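Leucyl-trna synthetase (Plasmodium knowlesi, PDB 5FOF) is the editing domain of a cytosolic enzyme that joins leucine to its tRNA, and probably hydrolyses the ester bond of tRNA(Leu) charged with the wrong amino acid. Local coordinates at residues A[48-53]-A[70-75]; A[183-186]-A[191-194]; A[257-260]-A[265-268]. All blocks are in the same frame, centred on the assembly; numbering follows the deposited sequence.

Contact 1 of 3, residues A[48-53]-A[70-75]; sequences EIYLRN and NFFSQK
Tyr50 and Phe72 stand opposite each other on two helices whose backbones stay well apart, their CA atoms 10.0 Å from each other. The two aromatic side chains reach inward to close the gap. They meet as an edge-to-face pair, with centroids 5.4 Å apart and ring planes at 57°. The edge of Phe72 points at the face of Tyr50. Phe72 CE2 stands over the centre of the tyrosine ring and comes within 4.1 Å of Tyr50 CG. Phe72 CZ lies beside it, 4.2 Å from Tyr50 CD1. The tyrosine swings off its helix with CG anti to the backbone N. This first torsion (chi1 174°) carries the ring toward Phe72, and the second (chi2 88°) presents its face. The two side chains cross at about a right angle, and the phenylalanine ring reaches across edge first. Phe71 covers one face of the Phe72 ring from within the same helix, with Phe71 CD2 3.8 Å above the plane. The pair is buried and purely apolar in character. Phe46 adds another edge-to-face ring to Phe72, and Val67 touches both rings of the pair. Tyr50 also packs on Met172 of strand 170-175, while Phe72 packs on Val138 of strand 137-141, so both helices lie against the mixed sheet.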
ATOM      1  N   GLU A  48      16.722 -12.157   2.188  1.00 47.71           N
ATOM      2  CA  GLU A  48      16.968 -12.716   3.510  1.00 51.16           C
ATOM      3  C   GLU A  48      15.668 -13.255   4.069  1.00 50.33           C
ATOM      4  O   GLU A  48      15.586 -14.444   4.404  1.00 48.09           O
ATOM      5  CB  GLU A  48      17.560 -11.695   4.474  1.00 54.01           C
ATOM      6  CG  GLU A  48      17.965 -12.322   5.803  1.00 59.10           C
ATOM      7  CD  GLU A  48      18.194 -11.296   6.888  1.00 64.72           C
ATOM      8  OE1 GLU A  48      18.781 -10.223   6.587  1.00 62.75           O
ATOM      9  OE2 GLU A  48      17.784 -11.569   8.040  1.00 69.11           O
ATOM     10  N   ILE A  49      14.664 -12.372   4.122  1.00 49.46           N
ATOM     11  CA  ILE A  49      13.322 -12.695   4.624  1.00 48.29           C
ATOM     12  C   ILE A  49      12.769 -13.933   3.912  1.00 45.25           C
ATOM     13  O   ILE A  49      12.182 -14.798   4.544  1.00 47.34           O
ATOM     14  CB  ILE A  49      12.350 -11.474   4.500  1.00 49.66           C
ATOM     15  CG1 ILE A  49      12.738 -10.379   5.496  1.00 49.83           C
ATOM     16  CG2 ILE A  49      10.884 -11.855   4.739  1.00 48.70           C
ATOM     17  CD1 ILE A  49      12.315  -8.987   5.067  1.00 49.97           C
ATOM     18  N   TYR A  50      12.972 -14.024   2.608  1.00 44.13           N
ATOM     19  CA  TYR A  50      12.483 -15.165   1.858  1.00 45.57           C
ATOM     20  C   TYR A  50      13.124 -16.488   2.316  1.00 49.88           C
ATOM     21  O   TYR A  50      12.418 -17.488   2.428  1.00 49.23           O
ATOM     22  CB  TYR A  50      12.690 -14.941   0.360  1.00 45.53           C
ATOM     23  CG  TYR A  50      12.331 -16.137  -0.498  1.00 47.72           C
ATOM     24  CD1 TYR A  50      11.032 -16.320  -0.975  1.00 48.03           C
ATOM     25  CD2 TYR A  50      13.301 -17.089  -0.844  1.00 50.62           C
ATOM     26  CE1 TYR A  50      10.708 -17.418  -1.770  1.00 48.44           C
ATOM     27  CE2 TYR A  50      12.984 -18.187  -1.641  1.00 50.60           C
ATOM     28  CZ  TYR A  50      11.693 -18.343  -2.094  1.00 48.73           C
ATOM     29  OH  TYR A  50      11.396 -19.415  -2.873  1.00 51.73           O
ATOM     30  N   LEU A  51      14.444 -16.485   2.567  1.00 52.63           N
ATOM     31  CA  LEU A  51      15.190 -17.693   2.981  1.00 51.93           C
ATOM     32  C   LEU A  51      14.769 -18.161   4.350  1.00 52.23           C
ATOM     33  O   LEU A  51      14.560 -19.355   4.564  1.00 58.54           O
ATOM     34  CB  LEU A  51      16.699 -17.446   3.030  1.00 53.63           C
ATOM     35  CG  LEU A  51      17.426 -17.144   1.723  1.00 56.95           C
ATOM     36  CD1 LEU A  51      18.887 -16.872   2.036  1.00 60.88           C
ATOM     37  CD2 LEU A  51      17.277 -18.273   0.713  1.00 59.40           C
ATOM     38  N   ARG A  52      14.669 -17.222   5.277  1.00 51.44           N
ATOM     39  CA  ARG A  52      14.166 -17.520   6.607  1.00 57.88           C
ATOM     40  C   ARG A  52      12.761 -18.148   6.547  1.00 61.66           C
ATOM     41  O   ARG A  52      12.518 -19.163   7.195  1.00 63.35           O
ATOM     42  CB  ARG A  52      14.161 -16.261   7.476  1.00 61.27           C
ATOM     43  CG  ARG A  52      13.843 -16.508   8.946  1.00 65.42           C
ATOM     44  CD  ARG A  52      13.465 -15.219   9.658  1.00 67.99           C
ATOM     45  NE  ARG A  52      14.484 -14.170   9.487  1.00 67.27           N
ATOM     46  CZ  ARG A  52      14.298 -12.955   8.953  1.00 65.09           C
ATOM     47  NH1 ARG A  52      13.109 -12.557   8.508  1.00 61.96           N
ATOM     48  NH2 ARG A  52      15.333 -12.108   8.874  1.00 63.26           N
ATOM     49  N   ASN A  53      11.855 -17.577   5.753  1.00 65.62           N
ATOM     50  CA  ASN A  53      10.475 -18.096   5.684  1.00 71.26           C
ATOM     51  C   ASN A  53      10.269 -19.259   4.699  1.00 77.70           C
ATOM     52  O   ASN A  53       9.203 -19.879   4.697  1.00 78.67           O
ATOM     53  CB  ASN A  53       9.460 -16.963   5.458  1.00 68.55           C
ATOM     54  CG  ASN A  53       9.182 -16.173   6.733  1.00 72.35           C
ATOM     55  OD1 ASN A  53       8.240 -16.480   7.469  1.00 75.86           O
ATOM     56  ND2 ASN A  53      10.011 -15.158   7.008  1.00 67.68           N
ATOM     57  N   ASN A  70      19.628 -14.405  -7.434  1.00 53.38           N
ATOM     58  CA  ASN A  70      19.714 -13.953  -8.825  1.00 57.30           C
ATOM     59  C   ASN A  70      18.338 -13.656  -9.471  1.00 56.08           C
ATOM     60  O   ASN A  70      18.232 -12.788 -10.343  1.00 58.11           O
ATOM     61  CB  ASN A  70      20.519 -14.970  -9.672  1.00 57.58           C
ATOM     62  CG  ASN A  70      20.894 -14.428 -11.040  1.00 61.06           C
ATOM     63  OD1 ASN A  70      21.480 -13.355 -11.148  1.00 60.34           O
ATOM     64  ND2 ASN A  70      20.549 -15.163 -12.092  1.00 62.58           N
ATOM     65  N   PHE A  71      17.305 -14.379  -9.043  1.00 51.85           N
ATOM     66  CA  PHE A  71      15.924 -14.160  -9.499  1.00 52.34           C
ATOM     67  C   PHE A  71      15.386 -12.822  -8.973  1.00 52.90           C
ATOM     68  O   PHE A  71      14.935 -11.981  -9.747  1.00 53.71           O
ATOM     69  CB  PHE A  71      15.070 -15.351  -9.039  1.00 53.46           C
ATOM     70  CG  PHE A  71      13.591 -15.203  -9.251  1.00 54.62           C
ATOM     71  CD1 PHE A  71      13.008 -15.547 -10.463  1.00 54.84           C
ATOM     72  CD2 PHE A  71      12.759 -14.789  -8.197  1.00 57.08           C
ATOM     73  CE1 PHE A  71      11.636 -15.446 -10.639  1.00 54.49           C
ATOM     74  CE2 PHE A  71      11.387 -14.686  -8.372  1.00 54.55           C
ATOM     75  CZ  PHE A  71      10.829 -15.018  -9.596  1.00 54.25           C
ATOM     76  N   PHE A  72      15.468 -12.620  -7.664  1.00 49.93           N
ATOM     77  CA  PHE A  72      15.068 -11.360  -7.059  1.00 51.49           C
ATOM     78  C   PHE A  72      15.897 -10.126  -7.443  1.00 53.67           C
ATOM     79  O   PHE A  72      15.418  -9.003  -7.278  1.00 56.92           O
ATOM     80  CB  PHE A  72      14.970 -11.507  -5.534  1.00 52.40           C
ATOM     81  CG  PHE A  72      13.826 -12.379  -5.106  1.00 52.16           C
ATOM     82  CD1 PHE A  72      12.513 -11.952  -5.285  1.00 55.91           C
ATOM     83  CD2 PHE A  72      14.052 -13.635  -4.571  1.00 53.83           C
ATOM     84  CE1 PHE A  72      11.445 -12.761  -4.919  1.00 60.43           C
ATOM     85  CE2 PHE A  72      12.993 -14.455  -4.199  1.00 58.85           C
ATOM     86  CZ  PHE A  72      11.685 -14.017  -4.374  1.00 60.26           C
ATOM     87  N   SER A  73      17.113 -10.318  -7.956  1.00 56.50           N
ATOM     88  CA  SER A  73      17.895  -9.206  -8.525  1.00 54.89           C
ATOM     89  C   SER A  73      17.322  -8.722  -9.861  1.00 51.48           C
ATOM     90  O   SER A  73      17.402  -7.553 -10.156  1.00 50.55           O
ATOM     91  CB  SER A  73      19.378  -9.587  -8.704  1.00 54.66           C
ATOM     92  OG  SER A  73      19.555 -10.546  -9.729  1.00 47.68           O
ATOM     93  N   GLN A  74      16.746  -9.617 -10.654  1.00 54.72           N
ATOM     94  CA  GLN A  74      16.238  -9.267 -11.996  1.00 60.70           C
ATOM     95  C   GLN A  74      14.796  -8.721 -12.007  1.00 58.93           C
ATOM     96  O   GLN A  74      14.289  -8.299 -13.053  1.00 58.14           O
ATOM     97  CB  GLN A  74      16.344 -10.476 -12.933  1.00 63.48           C
ATOM     98  CG  GLN A  74      17.755 -10.744 -13.439  1.00 68.23           C
ATOM     99  CD  GLN A  74      17.918 -12.167 -13.974  1.00 75.02           C
ATOM    100  OE1 GLN A  74      17.192 -12.595 -14.883  1.00 72.40           O
ATOM    101  NE2 GLN A  74      18.868 -12.910 -13.405  1.00 78.82           N
ATOM    102  N   LYS A  75      14.145  -8.722 -10.853  1.00 57.60           N
ATOM    103  CA  LYS A  75      12.769  -8.284 -10.744  1.00 53.95           C
ATOM    104  C   LYS A  75      12.648  -7.166  -9.744  1.00 51.97           C
ATOM    105  O   LYS A  75      13.381  -7.121  -8.759  1.00 54.71           O
ATOM    106  CB  LYS A  75      11.901  -9.466 -10.335  1.00 56.01           C
ATOM    107  CG  LYS A  75      12.006 -10.612 -11.327  1.00 57.57           C
ATOM    108  CD  LYS A  75      10.768 -11.476 -11.325  1.00 59.93           C
ATOM    109  CE  LYS A  75      10.916 -12.616 -12.319  1.00 62.96           C
ATOM    110  NZ  LYS A  75      11.061 -12.140 -13.725  1.00 64.02           N
TER

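Contact 2 of 3, residues A[183-186]-A[191-194]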
ATOM      1  N   ARG A 183      13.147  -1.424   4.178  1.00 55.49           N
ATOM      2  CA  ARG A 183      13.376  -0.117   3.596  1.00 56.57           C
ATOM      3  C   ARG A 183      12.629  -0.124   2.274  1.00 50.51           C
ATOM      4  O   ARG A 183      12.727  -1.080   1.517  1.00 45.05           O
ATOM      5  CB  ARG A 183      14.878   0.117   3.376  1.00 67.27           C
ATOM      6  CG  ARG A 183      15.284   1.574   3.457  1.00 78.96           C
ATOM      7  CD  ARG A 183      16.714   1.802   2.993  1.00 89.22           C
ATOM      8  NE  ARG A 183      16.873   3.160   2.476  1.00100.51           N
ATOM      9  CZ  ARG A 183      17.976   3.638   1.902  1.00106.77           C
ATOM     10  NH1 ARG A 183      19.065   2.878   1.772  1.00112.33           N
ATOM     11  NH2 ARG A 183      17.993   4.896   1.462  1.00106.58           N
ATOM     12  N   THR A 184      11.862   0.931   2.025  1.00 48.28           N
ATOM     13  CA  THR A 184      10.951   0.995   0.889  1.00 46.80           C
ATOM     14  C   THR A 184      10.885   2.412   0.344  1.00 46.59           C
ATOM     15  O   THR A 184      11.161   3.388   1.059  1.00 47.24           O
ATOM     16  CB  THR A 184       9.514   0.529   1.265  1.00 47.20           C
ATOM     17  OG1 THR A 184       9.043   1.225   2.431  1.00 53.22           O
ATOM     18  CG2 THR A 184       9.472  -0.976   1.542  1.00 45.58           C
ATOM     19  N   TYR A 185      10.522   2.538  -0.925  1.00 43.67           N
ATOM     20  CA  TYR A 185      10.244   3.859  -1.471  1.00 44.26           C
ATOM     21  C   TYR A 185       9.060   3.810  -2.425  1.00 42.17           C
ATOM     22  O   TYR A 185       8.653   2.745  -2.861  1.00 39.17           O
ATOM     23  CB  TYR A 185      11.505   4.429  -2.138  1.00 44.04           C
ATOM     24  CG  TYR A 185      11.971   3.702  -3.373  1.00 43.89           C
ATOM     25  CD1 TYR A 185      12.830   2.599  -3.285  1.00 46.41           C
ATOM     26  CD2 TYR A 185      11.584   4.128  -4.631  1.00 44.03           C
ATOM     27  CE1 TYR A 185      13.278   1.939  -4.429  1.00 45.79           C
ATOM     28  CE2 TYR A 185      12.014   3.479  -5.780  1.00 45.98           C
ATOM     29  CZ  TYR A 185      12.865   2.389  -5.677  1.00 47.86           C
ATOM     30  OH  TYR A 185      13.274   1.749  -6.825  1.00 50.95           O
ATOM     31  N   SER A 186       8.479   4.969  -2.692  1.00 44.30           N
ATOM     32  CA  SER A 186       7.618   5.132  -3.849  1.00 46.00           C
ATOM     33  C   SER A 186       8.232   6.197  -4.727  1.00 45.91           C
ATOM     34  O   SER A 186       9.023   7.017  -4.251  1.00 47.11           O
ATOM     35  CB  SER A 186       6.198   5.519  -3.444  1.00 47.13           C
ATOM     36  OG  SER A 186       6.025   6.917  -3.364  1.00 48.52           O
ATOM     37  N   LYS A 191      10.260  11.978   0.362  1.00 63.10           N
ATOM     38  CA  LYS A 191      11.464  11.255   0.811  1.00 65.69           C
ATOM     39  C   LYS A 191      11.433   9.828   0.325  1.00 69.21           C
ATOM     40  O   LYS A 191      10.363   9.308   0.000  1.00 69.20           O
ATOM     41  CB  LYS A 191      11.625  11.337   2.322  1.00 70.11           C
ATOM     42  CG  LYS A 191      11.615  12.786   2.791  1.00 77.58           C
ATOM     43  CD  LYS A 191      12.706  13.146   3.790  1.00 81.07           C
ATOM     44  CE  LYS A 191      12.882  14.665   3.857  1.00 81.93           C
ATOM     45  NZ  LYS A 191      13.238  15.153   5.219  1.00 83.59           N
ATOM     46  N   LYS A 192      12.614   9.213   0.227  1.00 73.49           N
ATOM     47  CA  LYS A 192      12.755   7.863  -0.353  1.00 73.48           C
ATOM     48  C   LYS A 192      13.135   6.783   0.658  1.00 70.04           C
ATOM     49  O   LYS A 192      13.220   5.610   0.295  1.00 72.27           O
ATOM     50  CB  LYS A 192      13.773   7.860  -1.509  1.00 77.20           C
ATOM     51  CG  LYS A 192      13.456   8.804  -2.668  1.00 80.28           C
ATOM     52  CD  LYS A 192      12.226   8.367  -3.456  1.00 82.82           C
ATOM     53  CE  LYS A 192      11.860   9.353  -4.561  1.00 83.46           C
ATOM     54  NZ  LYS A 192      10.383   9.439  -4.767  1.00 81.30           N
ATOM     55  N   ASP A 193      13.360   7.150   1.914  1.00 63.71           N
ATOM     56  CA  ASP A 193      13.653   6.141   2.931  1.00 68.26           C
ATOM     57  C   ASP A 193      12.430   5.990   3.836  1.00 65.85           C
ATOM     58  O   ASP A 193      12.348   6.580   4.921  1.00 58.35           O
ATOM     59  CB  ASP A 193      14.982   6.381   3.693  1.00 73.14           C
ATOM     60  CG  ASP A 193      15.273   7.844   3.990  1.00 75.27           C
ATOM     61  OD1 ASP A 193      14.556   8.754   3.497  1.00 75.41           O
ATOM     62  OD2 ASP A 193      16.260   8.072   4.719  1.00 76.44           O
ATOM     63  N   LEU A 194      11.475   5.206   3.317  1.00 63.34           N
ATOM     64  CA  LEU A 194      10.222   4.855   3.989  1.00 58.08           C
ATOM     65  C   LEU A 194      10.341   3.444   4.487  1.00 53.76           C
ATOM     66  O   LEU A 194      10.925   2.608   3.810  1.00 54.84           O
ATOM     67  CB  LEU A 194       9.042   4.926   3.024  1.00 57.09           C
ATOM     68  CG  LEU A 194       9.026   6.142   2.095  1.00 58.14           C
ATOM     69  CD1 LEU A 194       7.699   6.175   1.344  1.00 59.62           C
ATOM     70  CD2 LEU A 194       9.297   7.454   2.832  1.00 53.87           C
TER
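Thr184 and Leu194 form an antiparallel hydrogen-bonded pair, their CA atoms 5.0 Å apart. Thr184 N donates to Leu194 O at 2.6 Å, and Leu194 N returns a bond to Thr184 O at 2.9 Å. Leu194 O takes a further bond from the threonine hydroxyl, with Thr184 OG1 2.7 Å away and well above the carbonyl plane. This one oxygen is therefore gripped by both the backbone and the side chain of Thr184. The hydroxyl gets there because OG1 sits between the backbone N and the carbonyl carbon (chi1 52°). Leu194 packs its CB against Thr184 OG1 on the same side of the sheet. The pair joins strand 183-185 to the start of strand 194-198, so the short connection between them makes a beta hairpin in the mixed sheet. Beyond this pair, Lys192 bends at chi2 and chi4 and brings NZ to Ser186 O. That bond is 2.8 Å long, lies in the carbonyl plane and uses a lone pair. NZ also bonds Ser189 O, so the lysine ties two points of the turn. Ser186 OG bonds Ser189 OG and Leu188 N. The extended Arg183 crosses Asp193 at a slant, NE 3.9 Å from Asp193 CB. Arg183 NH2 stays 4.9 Å from Asp193 OD2, too far for a salt bridge, and NE is buried without a partner. Strand 33-40 flanks strand 183-185, with Tyr185 bonded through its backbone to Tyr39 and Thr184 packed on Ile38.

Contact 3 of 3, residues A[257-260]-A[265-268]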
ATOM      1  N   PRO A 257      -9.754  25.504   5.738  1.00 84.97           N
ATOM      2  CA  PRO A 257      -9.978  26.960   5.770  1.00 88.71           C
ATOM      3  C   PRO A 257      -9.323  27.753   6.914  1.00 87.15           C
ATOM      4  O   PRO A 257      -8.548  28.670   6.633  1.00 86.57           O
ATOM      5  CB  PRO A 257     -11.505  27.075   5.827  1.00 93.25           C
ATOM      6  CG  PRO A 257     -11.977  25.890   5.070  1.00 93.60           C
ATOM      7  CD  PRO A 257     -11.012  24.791   5.429  1.00 91.49           C
ATOM      8  N   ASP A 258      -9.631  27.413   8.168  1.00 82.76           N
ATOM      9  CA  ASP A 258      -9.074  28.121   9.344  1.00 83.14           C
ATOM     10  C   ASP A 258      -8.050  27.312  10.140  1.00 79.67           C
ATOM     11  O   ASP A 258      -7.341  27.869  10.974  1.00 76.43           O
ATOM     12  CB  ASP A 258     -10.204  28.575  10.276  1.00 86.87           C
ATOM     13  CG  ASP A 258     -10.812  29.899   9.852  1.00 89.80           C
ATOM     14  OD1 ASP A 258     -10.075  30.906   9.876  1.00 86.79           O
ATOM     15  OD2 ASP A 258     -12.019  29.937   9.504  1.00 94.12           O
ATOM     16  N   ILE A 259      -7.965  26.015   9.866  1.00 78.40           N
ATOM     17  CA  ILE A 259      -7.074  25.102  10.583  1.00 76.31           C
ATOM     18  C   ILE A 259      -5.638  25.162  10.039  1.00 73.19           C
ATOM     19  O   ILE A 259      -4.680  24.974  10.793  1.00 65.15           O
ATOM     20  CB  ILE A 259      -7.616  23.652  10.479  1.00 78.71           C
ATOM     21  CG1 ILE A 259      -9.016  23.569  11.121  1.00 81.27           C
ATOM     22  CG2 ILE A 259      -6.659  22.647  11.118  1.00 76.74           C
ATOM     23  CD1 ILE A 259      -9.840  22.364  10.706  1.00 80.34           C
ATOM     24  N   GLY A 260      -5.504  25.416   8.735  1.00 74.62           N
ATOM     25  CA  GLY A 260      -4.231  25.286   8.029  1.00 70.68           C
ATOM     26  C   GLY A 260      -3.913  23.824   7.757  1.00 71.46           C
ATOM     27  O   GLY A 260      -4.782  22.955   7.856  1.00 73.65           O
ATOM     28  N   LYS A 265      -2.795  15.772  12.486  1.00 64.09           N
ATOM     29  CA  LYS A 265      -2.360  16.170  13.833  1.00 65.59           C
ATOM     30  C   LYS A 265      -3.470  16.917  14.574  1.00 67.41           C
ATOM     31  O   LYS A 265      -3.804  16.586  15.717  1.00 64.31           O
ATOM     32  CB  LYS A 265      -1.120  17.076  13.753  1.00 71.40           C
ATOM     33  CG  LYS A 265      -0.395  17.320  15.079  1.00 75.49           C
ATOM     34  CD  LYS A 265       0.123  18.745  15.225  1.00 79.49           C
ATOM     35  CE  LYS A 265       1.291  18.812  16.203  1.00 82.79           C
ATOM     36  NZ  LYS A 265       1.705  20.217  16.482  1.00 83.90           N
ATOM     37  N   TYR A 266      -4.027  17.927  13.909  1.00 68.90           N
ATOM     38  CA  TYR A 266      -4.988  18.849  14.525  1.00 74.40           C
ATOM     39  C   TYR A 266      -6.259  18.149  15.039  1.00 73.19           C
ATOM     40  O   TYR A 266      -6.761  18.498  16.104  1.00 79.37           O
ATOM     41  CB  TYR A 266      -5.338  19.964  13.528  1.00 76.18           C
ATOM     42  CG  TYR A 266      -6.249  21.057  14.051  1.00 79.84           C
ATOM     43  CD1 TYR A 266      -7.649  20.891  14.054  1.00 80.81           C
ATOM     44  CD2 TYR A 266      -5.728  22.274  14.502  1.00 76.12           C
ATOM     45  CE1 TYR A 266      -8.494  21.893  14.509  1.00 75.75           C
ATOM     46  CE2 TYR A 266      -6.570  23.281  14.956  1.00 77.29           C
ATOM     47  CZ  TYR A 266      -7.948  23.083  14.955  1.00 76.58           C
ATOM     48  OH  TYR A 266      -8.788  24.071  15.398  1.00 78.49           O
ATOM     49  N   PHE A 267      -6.763  17.171  14.288  1.00 66.70           N
ATOM     50  CA  PHE A 267      -7.955  16.411  14.686  1.00 63.23           C
ATOM     51  C   PHE A 267      -7.670  15.310  15.730  1.00 60.30           C
ATOM     52  O   PHE A 267      -8.518  15.029  16.575  1.00 62.17           O
ATOM     53  CB  PHE A 267      -8.678  15.854  13.450  1.00 60.77           C
ATOM     54  CG  PHE A 267      -9.475  16.887  12.707  1.00 58.50           C
ATOM     55  CD1 PHE A 267      -8.852  17.813  11.901  1.00 58.47           C
ATOM     56  CD2 PHE A 267     -10.861  16.942  12.830  1.00 66.17           C
ATOM     57  CE1 PHE A 267      -9.584  18.770  11.222  1.00 59.92           C
ATOM     58  CE2 PHE A 267     -11.604  17.900  12.148  1.00 62.76           C
ATOM     59  CZ  PHE A 267     -10.961  18.820  11.348  1.00 58.28           C
ATOM     60  N   TYR A 268      -6.493  14.694  15.671  1.00 57.45           N
ATOM     61  CA  TYR A 268      -6.005  13.806  16.757  1.00 59.98           C
ATOM     62  C   TYR A 268      -5.965  14.481  18.138  1.00 65.79           C
ATOM     63  O   TYR A 268      -6.322  13.862  19.133  1.00 66.58           O
ATOM     64  CB  TYR A 268      -4.605  13.301  16.414  1.00 53.73           C
ATOM     65  CG  TYR A 268      -3.885  12.484  17.465  1.00 48.18           C
ATOM     66  CD1 TYR A 268      -3.994  11.101  17.491  1.00 47.22           C
ATOM     67  CD2 TYR A 268      -3.020  13.091  18.379  1.00 49.54           C
ATOM     68  CE1 TYR A 268      -3.315  10.343  18.432  1.00 47.65           C
ATOM     69  CE2 TYR A 268      -2.325  12.350  19.323  1.00 46.61           C
ATOM     70  CZ  TYR A 268      -2.469  10.979  19.349  1.00 48.27           C
ATOM     71  OH  TYR A 268      -1.754  10.244  20.277  1.00 50.43           O
TER
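Ile259 fits its branched side chain against two aromatic rings of helix 263-270, those of Tyr266 and Phe267. Its methyl CG2 lies over one face of the Tyr266 ring in a CH-pi contact. The carbon is 3.5 Å from the ring centroid and 16° off the ring normal. It is displaced a little toward the rim, on the side of Tyr266 CG, which is 3.4 Å from Ile259 CG2. The other branch runs beside it across the same ring, with Ile259 CG1 3.8 Å from Tyr266 CE1. At the end of that branch, Ile259 CD1 turns to Phe267 and comes 3.6 Å from its CE1 and 3.8 Å from its CZ. Two torsions let the isoleucine serve both rings: chi1 at -61° lays both branches on Tyr266, and the extended chi2 (161°) carries CD1 on to Phe267. Tyr266 sends its ring toward the loop with CG anti to the backbone N. In its helix neighbour Phe267, CB points to the side, but the end of the ring comes back to Ile259. Successive helix residues thus hold one aliphatic group by different means, one with a ring face and the other with two ring carbons. All of this contact is apolar. The loop 257-260 follows strand 254-255 and leads into the same helix, so Ile259 packs back on the helix that the connection enters. Phe267 continues inward to Leu256 and to Leu288 and Lys291 of helix 281-295, while the ring of the neighbouring Tyr268 meets that of Tyr222 in helix 219-230.

The three contacts follow one another along the chain and do not touch. Contacts 1 and 2 are the nearer pair, with centres 19 Å apart and nearest atoms about 8 Å apart. The same sheet underlies both: the helices of contact 1 pack on it, and contact 2 is part of it. Strand 33-40 pairs with both 76-83, which follows helix 69-74 of contact 1, and 183-185 of contact 2. Contact 3 lies apart, its centre 26 Å from that of contact 2 and 43 Å from that of contact 1. Its nearest atoms are about 17 Å from contact 2 and about 28 Å from contact 1. Contacts 1 and 3 are on opposite sides of the chain's centre. Contact 2 is the most central, about 12 Å from it.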